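Long-range contacts in TIR domain-containing adapter molecule 1 (PDB 4BSX), which acts as an adaptor in Toll-like receptor signalling that induces interferon-beta, its N-terminal helical domain resembling IFIT proteins: residues L45-V50 / R61-A66; D70-L75 / E91-S96. The protein carries 2 engineered substitutions. One frame throughout, in Å; residues are numbered along the deposited sequence.

Contact 1 (L45-V50 / R61-A66)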
# COMPACT_ATOMS: atom_id res chain seq x y z
N LEU A 45 3.42 -0.62 5.50
CA LEU A 45 3.30 0.60 4.72
C LEU A 45 1.93 1.21 5.05
O LEU A 45 1.83 2.41 5.33
CB LEU A 45 3.44 0.30 3.20
CG LEU A 45 3.19 1.45 2.20
CD1 LEU A 45 4.20 2.55 2.44
CD2 LEU A 45 3.23 1.01 0.70
N LEU A 46 0.88 0.39 5.08
CA LEU A 46 -0.45 0.87 5.46
C LEU A 46 -0.49 1.44 6.89
O LEU A 46 -1.24 2.38 7.18
CB LEU A 46 -1.50 -0.22 5.31
CG LEU A 46 -2.97 0.26 5.42
CD1 LEU A 46 -3.32 1.30 4.38
CD2 LEU A 46 -3.93 -0.90 5.30
N HIS A 47 0.31 0.89 7.78
CA HIS A 47 0.39 1.43 9.14
C HIS A 47 0.90 2.88 9.07
O HIS A 47 0.38 3.80 9.73
CB HIS A 47 1.32 0.54 9.98
CG HIS A 47 1.69 1.09 11.31
ND1 HIS A 47 0.78 1.18 12.36
CD2 HIS A 47 2.86 1.57 11.78
CE1 HIS A 47 1.38 1.75 13.39
NE2 HIS A 47 2.64 1.98 13.08
N ALA A 48 1.90 3.08 8.22
CA ALA A 48 2.54 4.41 8.10
C ALA A 48 1.59 5.44 7.47
O ALA A 48 1.55 6.61 7.88
CB ALA A 48 3.85 4.30 7.27
N MSE A 49 0.86 5.00 6.44
CA MSE A 49 -0.13 5.86 5.74
C MSE A 49 -1.25 6.23 6.70
O MSE A 49 -1.75 7.38 6.70
CB MSE A 49 -0.68 5.15 4.51
CG MSE A 49 0.37 4.98 3.38
SE MSE A 49 -0.19 3.67 2.00
CE MSE A 49 -1.87 4.35 1.37
N VAL A 50 -1.65 5.27 7.52
CA VAL A 50 -2.66 5.51 8.59
C VAL A 50 -2.19 6.60 9.52
O VAL A 50 -2.92 7.52 9.79
CB VAL A 50 -2.97 4.23 9.38
CG1 VAL A 50 -3.64 4.56 10.74
CG2 VAL A 50 -3.86 3.36 8.54
N ARG A 61 7.11 9.01 9.88
CA ARG A 61 8.46 9.13 9.30
C ARG A 61 9.42 8.13 9.94
O ARG A 61 10.30 7.63 9.28
CB ARG A 61 9.02 10.55 9.46
CG ARG A 61 8.35 11.60 8.59
CD ARG A 61 8.99 13.01 8.74
NE ARG A 61 7.96 14.02 8.93
CZ ARG A 61 7.85 15.17 8.26
NH1 ARG A 61 8.73 15.51 7.34
NH2 ARG A 61 6.85 15.98 8.54
N ILE A 62 9.25 7.83 11.22
CA ILE A 62 10.08 6.80 11.84
C ILE A 62 9.77 5.42 11.26
O ILE A 62 10.65 4.65 10.98
CB ILE A 62 9.92 6.82 13.37
CG1 ILE A 62 10.70 8.03 13.92
CG2 ILE A 62 10.42 5.52 14.00
CD1 ILE A 62 10.24 8.45 15.27
N SER A 63 8.50 5.15 11.04
CA SER A 63 8.07 3.92 10.41
C SER A 63 8.55 3.81 8.96
O SER A 63 8.87 2.72 8.47
CB SER A 63 6.55 3.82 10.44
OG SER A 63 6.06 3.87 11.78
N LEU A 64 8.57 4.93 8.24
CA LEU A 64 8.94 4.82 6.83
C LEU A 64 10.43 4.67 6.74
O LEU A 64 10.94 4.01 5.85
CB LEU A 64 8.46 6.03 6.03
CG LEU A 64 6.93 6.03 5.86
CD1 LEU A 64 6.46 7.43 5.59
CD2 LEU A 64 6.50 5.07 4.77
N GLU A 65 11.15 5.27 7.68
CA GLU A 65 12.60 5.10 7.69
C GLU A 65 12.98 3.62 7.89
O GLU A 65 13.96 3.15 7.33
CB GLU A 65 13.26 5.98 8.76
CG GLU A 65 14.58 5.41 9.35
CD GLU A 65 15.80 5.58 8.46
OE1 GLU A 65 15.73 6.42 7.53
OE2 GLU A 65 16.82 4.89 8.70
N ALA A 66 12.21 2.88 8.68
CA ALA A 66 12.48 1.47 8.84
C ALA A 66 12.15 0.72 7.57
O ALA A 66 12.54 -0.44 7.39
CB ALA A 66 11.68 0.91 10.01

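Contact 2 (D70-L75 / E91-S96)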
# COMPACT_ATOMS: atom_id res chain seq x y z
N ASP A 70 12.48 -0.48 0.69
CA ASP A 70 11.38 -0.62 -0.25
C ASP A 70 11.11 0.70 -1.01
O ASP A 70 10.89 1.76 -0.39
CB ASP A 70 10.11 -1.08 0.46
CG ASP A 70 8.92 -1.20 -0.48
OD1 ASP A 70 8.91 -2.14 -1.29
OD2 ASP A 70 8.02 -0.34 -0.44
N ALA A 71 11.12 0.61 -2.34
CA ALA A 71 11.08 1.77 -3.21
C ALA A 71 9.77 2.52 -3.07
O ALA A 71 9.75 3.76 -3.11
CB ALA A 71 11.30 1.36 -4.70
N VAL A 72 8.68 1.77 -2.89
CA VAL A 72 7.38 2.41 -2.73
C VAL A 72 7.33 3.13 -1.36
O VAL A 72 6.79 4.24 -1.25
CB VAL A 72 6.21 1.41 -2.91
CG1 VAL A 72 4.86 2.09 -2.68
CG2 VAL A 72 6.24 0.78 -4.28
N ALA A 73 7.89 2.51 -0.32
CA ALA A 73 7.93 3.17 0.99
C ALA A 73 8.75 4.47 0.92
O ALA A 73 8.45 5.44 1.62
CB ALA A 73 8.52 2.24 2.05
N ARG A 74 9.77 4.48 0.06
CA ARG A 74 10.62 5.64 -0.13
C ARG A 74 9.85 6.77 -0.82
O ARG A 74 9.93 7.93 -0.40
CB ARG A 74 11.85 5.25 -0.95
CG ARG A 74 12.88 4.50 -0.17
CD ARG A 74 14.24 4.56 -0.86
NE ARG A 74 14.25 4.01 -2.21
CZ ARG A 74 14.44 2.72 -2.53
NH1 ARG A 74 14.60 1.79 -1.60
NH2 ARG A 74 14.45 2.34 -3.81
N LEU A 75 9.12 6.41 -1.88
CA LEU A 75 8.24 7.34 -2.58
C LEU A 75 7.20 7.96 -1.62
O LEU A 75 6.90 9.15 -1.70
CB LEU A 75 7.53 6.62 -3.72
CG LEU A 75 6.73 7.55 -4.66
CD1 LEU A 75 7.66 8.16 -5.75
CD2 LEU A 75 5.54 6.85 -5.33
N GLU A 91 14.25 7.33 -10.31
CA GLU A 91 13.01 7.42 -11.04
C GLU A 91 11.91 6.76 -10.20
O GLU A 91 12.19 5.77 -9.50
CB GLU A 91 13.18 6.75 -12.40
CG GLU A 91 14.41 7.24 -13.22
CD GLU A 91 14.51 6.55 -14.57
OE1 GLU A 91 13.43 6.21 -15.10
OE2 GLU A 91 15.64 6.33 -15.10
N PRO A 92 10.67 7.30 -10.27
CA PRO A 92 9.53 6.81 -9.48
C PRO A 92 9.31 5.35 -9.75
O PRO A 92 9.44 4.97 -10.91
CB PRO A 92 8.34 7.58 -10.06
CG PRO A 92 8.92 8.78 -10.73
CD PRO A 92 10.29 8.38 -11.19
N PRO A 93 8.95 4.55 -8.72
CA PRO A 93 8.73 3.12 -8.88
C PRO A 93 7.31 2.84 -9.38
O PRO A 93 6.38 3.64 -9.19
CB PRO A 93 8.89 2.61 -7.47
CG PRO A 93 8.25 3.69 -6.67
CD PRO A 93 8.57 4.98 -7.36
N ASP A 94 7.18 1.71 -10.04
CA ASP A 94 5.91 1.05 -10.28
C ASP A 94 5.29 0.74 -8.92
O ASP A 94 5.93 0.10 -8.10
CB ASP A 94 6.21 -0.27 -10.99
CG ASP A 94 4.97 -1.08 -11.25
OD1 ASP A 94 3.88 -0.48 -11.35
OD2 ASP A 94 5.12 -2.32 -11.36
N VAL A 95 4.08 1.23 -8.67
CA VAL A 95 3.43 1.06 -7.38
C VAL A 95 2.28 0.04 -7.43
O VAL A 95 1.57 -0.15 -6.46
CB VAL A 95 2.91 2.43 -6.79
CG1 VAL A 95 4.04 3.44 -6.72
CG2 VAL A 95 1.65 2.95 -7.54
N SER A 96 2.09 -0.64 -8.55
CA SER A 96 0.82 -1.34 -8.78
C SER A 96 0.63 -2.53 -7.82
O SER A 96 -0.50 -2.82 -7.38
CB SER A 96 0.73 -1.77 -10.24
OG SER A 96 1.70 -2.77 -10.52

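Contact 1 (L45-V50 / R61-A66)
Ala48 and Ser63 mark the nearest backbone approach, CA to CA 6.0 Å, of two helical segments whose axes pass 9.0 Å apart and run almost antiparallel, at 159°. Residues 45-50 and 61-66 belong to helices 43-53 and 57-65, consecutive in the chain and folded back on each other as an antiparallel helical hairpin, part of the all-helical domain that resembles IFIT proteins. No hydrogen bond crosses the interface, which buries a modest 166 Å² and rests on small and branched side chains. Ala48 directs its methyl group toward the partner helix, a short side chain consistent with the close approach of the backbones here. Its CB meets the isobutyl end of Leu64, 3.7 Å from CD2, with the branch point CG hardly farther away. Leu64 starts off along the flank of its helix; with CG beside the backbone N and opposite the carbonyl carbon (chi1 -71°), the CD2 branch is carried over to Ala48. Leu64 CD2 also meets Leu45 CD1, at 4.1 Å, the two leucine side chains crossing at a slant. Leu45 leaves its helix facing away from the partner, and only its outer end swings back to make this touch. Helix 71-79 covers this leucine side of the hairpin, with Val76 against both Leu45 and Leu64. On the flank of Ala48 away from the leucines the contact becomes more polar. Ser63 CB lies 4.2 Å from Ala48 CB, while its hydroxyl is bound to Glu59 O, one turn earlier in its own helix, which satisfies that polar group locally. The imidazole of His47, also packed on Leu33 and Lys34, meets this hydroxyl edge-on by van der Waals contact: Ser63 OG lies near the ring plane, 3.9 Å from His47 CD2.

Contact 2 (D70-L75 / E91-S96)
A proline-containing loop segment, 91-96, packs along the first turn of helix 71-79, Pro93 and Val95 meeting Ala71, Val72 and Leu75 just ahead of the start of helix 96-108. The contact is apolar and buries 254 Å², with no hydrogen bond across it. Pro93 carries the largest share, its ring laid against the helix. Its CB meets Ala71 CB at 3.9 Å, its CG lies near Ala71 O, and its CD approaches Leu75 CD1 to 3.7 Å. Leu75 crosses the proline ring obliquely and divides its two methyls: CD1 also comes, more loosely, near Pro92 CA and CB, whereas CD2 lies 4.0 Å from Val95 CG1. The first torsion of Leu75, CG opposite the backbone N (chi1 -171°), sends the forked end out to the loop. An alanine at Leu75 would probably open a gap beside Pro93 CD and leave Val95 CG1 without its leucine neighbour. Val72 contributes chiefly through CG2, which touches Pro93 CG and Val95 CG1 and rests 3.9 Å from Asp94 O. The helix start itself is fixed by an N-cap: Asp70 OD2 accepts from Ala73 N at 2.9 Å, the donor coming to the anti side of the carboxylate and 31° out of its plane. Arg74 folds back so that one guanidinium face lies over Ala71 CA, and its NE forms a salt bridge with Glu90, a second tie between helix and loop. Beyond the apolar patch, Asp94 turns away from helix 71-79; its OD2 pairs with Arg131, and its side chain touches Thr127 and Leu128 of helix 114-130. The segment thus runs from the side of helix 71-79 to the start of helix 96-108, beside helix 114-130.

Contact 1 closes before contact 2 opens, so the two follow in series along the chain, their centres about 14 Å apart, and both fall within the TRIF N-terminal domain. Helices 57-65 and 71-79, one from each contact, are successive. The contacts also touch directly: Leu45 CD2 packs on Val72 CG1 at 3.9 Å, and Leu64 CD2 lies 3.7 Å from Ala73 O. Val72 therefore faces the hairpin of contact 1 with one methyl and the loop of contact 2 with the other. Buried contact 1 packs helices 43-53 and 57-65 beside helix 71-79, and the 91-96 loop of the more superficial contact 2 extends this packing to the start of helix 96-108, within the compact helical N-terminal domain.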